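PDB 5D4N: nitrogen regulatory protein P-II from Thiomonas intermedia, which binds adenine nucleotides and bicarbonate as a carboxysome-associated, PII-like trimer, and probably acts as a regulator of other proteins. Local coordinates for residues L9-I14 and H96-G101. Residues are numbered along the deposited sequence; the frame is centred on the assembly and turned at random. Where two conformers were deposited one is given.
Sequences LKKLEI and HDIQVG. With ACT (acetate ion), chain E.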
loop_
_atom_site.group_PDB
_atom_site.type_symbol
_atom_site.label_atom_id
_atom_site.label_comp_id
_atom_site.label_asym_id
_atom_site.label_seq_id
_atom_site.Cartn_x
_atom_site.Cartn_y
_atom_site.Cartn_z
ATOM N N LEU A 9 9.413 -1.119 12.342
ATOM C CA LEU A 9 9.560 -2.324 11.526
ATOM C C LEU A 9 9.674 -1.839 10.086
ATOM O O LEU A 9 9.503 -0.648 9.832
ATOM C CB LEU A 9 8.321 -3.228 11.653
ATOM C CG LEU A 9 8.524 -4.744 11.716
ATOM C CD1 LEU A 9 9.111 -5.241 13.030
ATOM C CD2 LEU A 9 7.219 -5.462 11.443
ATOM N N LYS A 10 9.942 -2.747 9.151
ATOM C CA LYS A 10 9.976 -2.377 7.729
ATOM C C LYS A 10 8.796 -3.055 7.054
ATOM O O LYS A 10 8.286 -4.065 7.571
ATOM C CB LYS A 10 11.295 -2.860 7.104
ATOM C CG LYS A 10 12.552 -2.198 7.724
ATOM C CD LYS A 10 12.702 -0.735 7.326
ATOM C CE LYS A 10 13.919 -0.150 8.032
ATOM N NZ LYS A 10 14.230 1.219 7.588
ATOM N N LYS A 11 8.304 -2.491 5.946
ATOM C CA LYS A 11 7.220 -3.137 5.211
ATOM C C LYS A 11 7.607 -3.134 3.754
ATOM O O LYS A 11 7.865 -2.073 3.170
ATOM C CB LYS A 11 5.890 -2.412 5.391
ATOM C CG LYS A 11 4.677 -3.250 4.923
ATOM C CD LYS A 11 3.461 -2.382 4.632
ATOM C CE LYS A 11 3.566 -1.620 3.338
ATOM N NZ LYS A 11 2.302 -0.835 3.103
ATOM N N LEU A 12 7.678 -4.326 3.180
ATOM C CA LEU A 12 7.971 -4.428 1.747
ATOM C C LEU A 12 6.686 -4.479 0.960
ATOM O O LEU A 12 5.716 -5.111 1.375
ATOM C CB LEU A 12 8.727 -5.739 1.456
ATOM C CG LEU A 12 10.036 -5.975 2.229
ATOM C CD1 LEU A 12 10.714 -7.254 1.734
ATOM C CD2 LEU A 12 10.959 -4.817 2.106
ATOM N N GLU A 13 6.700 -3.853 -0.219
ATOM C CA GLU A 13 5.646 -4.034 -1.220
ATOM C C GLU A 13 6.400 -4.634 -2.414
ATOM O O GLU A 13 7.322 -3.995 -2.933
ATOM C CB GLU A 13 4.995 -2.712 -1.651
ATOM C CG GLU A 13 4.088 -2.213 -0.532
ATOM C CD GLU A 13 3.376 -0.900 -0.810
ATOM O OE1 GLU A 13 3.727 -0.209 -1.791
ATOM O OE2 GLU A 13 2.482 -0.547 -0.010
ATOM N N ILE A 14 6.095 -5.891 -2.763
ATOM C CA ILE A 14 6.825 -6.613 -3.824
ATOM C C ILE A 14 5.839 -6.808 -4.955
ATOM O O ILE A 14 4.854 -7.523 -4.773
ATOM C CB ILE A 14 7.305 -7.961 -3.289
ATOM C CG1 ILE A 14 8.196 -7.774 -2.044
ATOM C CG2 ILE A 14 8.040 -8.746 -4.414
ATOM C CD1 ILE A 14 8.277 -9.079 -1.159
ATOM N N HIS A 96 9.360 0.293 3.053
ATOM C CA HIS A 96 8.751 1.379 3.836
ATOM C C HIS A 96 9.174 1.233 5.293
ATOM O O HIS A 96 9.437 0.109 5.775
ATOM C CB HIS A 96 7.204 1.201 3.859
ATOM C CG HIS A 96 6.526 1.344 2.534
ATOM N ND1 HIS A 96 6.642 0.365 1.565
ATOM C CD2 HIS A 96 5.693 2.313 2.078
ATOM C CE1 HIS A 96 5.896 0.787 0.538
ATOM N NE2 HIS A 96 5.299 1.937 0.809
ATOM N N ASP A 97 9.150 2.346 6.028
ATOM C CA ASP A 97 9.286 2.319 7.468
ATOM C C ASP A 97 7.853 2.297 7.977
ATOM O O ASP A 97 6.988 3.027 7.473
ATOM C CB ASP A 97 9.974 3.591 7.974
ATOM C CG ASP A 97 11.465 3.528 7.779
ATOM O OD1 ASP A 97 12.037 2.475 8.031
ATOM O OD2 ASP A 97 12.064 4.569 7.481
ATOM N N ILE A 98 7.577 1.441 8.950
ATOM C CA ILE A 98 6.277 1.450 9.608
ATOM C C ILE A 98 6.476 1.274 11.099
ATOM O O ILE A 98 7.590 1.014 11.562
ATOM C CB ILE A 98 5.319 0.339 9.062
ATOM C CG1 ILE A 98 5.938 -1.069 9.275
ATOM C CG2 ILE A 98 4.971 0.568 7.557
ATOM C CD1 ILE A 98 4.931 -2.282 9.220
ATOM N N GLN A 99 5.372 1.356 11.836
ATOM C CA GLN A 99 5.362 1.084 13.265
ATOM C C GLN A 99 4.292 0.042 13.518
ATOM O O GLN A 99 3.255 0.010 12.833
ATOM C CB GLN A 99 5.051 2.347 14.067
ATOM C CG GLN A 99 6.140 3.395 14.006
ATOM C CD GLN A 99 5.683 4.604 14.788
ATOM O OE1 GLN A 99 4.894 5.436 14.312
ATOM N NE2 GLN A 99 6.122 4.694 16.029
ATOM N N VAL A 100 4.547 -0.823 14.505
ATOM C CA VAL A 100 3.604 -1.869 14.870
ATOM C C VAL A 100 3.484 -1.890 16.383
ATOM O O VAL A 100 4.388 -1.443 17.099
ATOM C CB VAL A 100 4.029 -3.278 14.348
ATOM C CG1 VAL A 100 4.062 -3.313 12.800
ATOM C CG2 VAL A 100 5.399 -3.703 14.911
ATOM N N GLY A 101 2.417 -2.501 16.859
ATOM C CA GLY A 101 2.265 -2.631 18.307
ATOM C C GLY A 101 2.843 -3.908 18.884
ATOM O O GLY A 101 3.101 -3.958 20.094
HETATM C C ACT E . 0.417 -4.715 15.282
HETATM O O ACT E . 0.800 -3.628 14.770
HETATM O OXT ACT E . 0.791 -5.261 16.326
HETATM C CH3 ACT E . -0.562 -5.440 14.531
HETATM O O HOH W 1 10.992 1.547 10.689
#
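The carbonyl oxygen Lys11 O is gripped twice by one residue: His96 N donates to it at 2.8 Å and His96 ND1 at 3.2 Å, the two donors arriving from opposite faces of the carbonyl plane. With His96 CG lying beside its own backbone N (chi1 -65°), the imidazole turns its ND1 back to the carbonyl its main chain already holds, the oxygen lying slightly out of the ring plane; this fixes the rotation of the ring and leaves NE2 as acceptor for Lys11 of the third subunit. Lys11 runs alongside the histidine in the same direction and lays CE over one ring face, a CH-pi contact 4.3 Å from the centroid. Its chain bends at CG-CD (chi3 75°), and NZ reaches Glu13 OE2 at 3.1 Å, on the anti side and tilted out of the carboxylate plane. That ammonium also meets Glu13 OE1 and His96 NE2 of the second subunit, a charged network repeated at each interface of the trimer. Glu13 crosses the imidazole obliquely, CD 3.3 Å from His96 CE1 and the carboxylate turned 57° from the ring; an alanine here would probably cost Lys11 its bond within the chain, and Lys11 of the third subunit its OE1 mate across the interface. On the opposite face of the sheet, Lys10 NZ takes the syn lone pair of Asp97 OD1 at 2.6 Å, and a water bridges that oxygen to Leu9 O. Reciprocal backbone bonds join Leu9 and Ile98, and Leu9 CD2 touches Val100 CG1 at 4.1 Å. The case illustrates how an antiparallel strand pair can serve fold and assembly together: strand 92-100, outermost in the chain's own ferredoxin-like PII sheet, pairs with 7-17, and the face bearing Lys11, Glu13 and His96 helps build the trimer core.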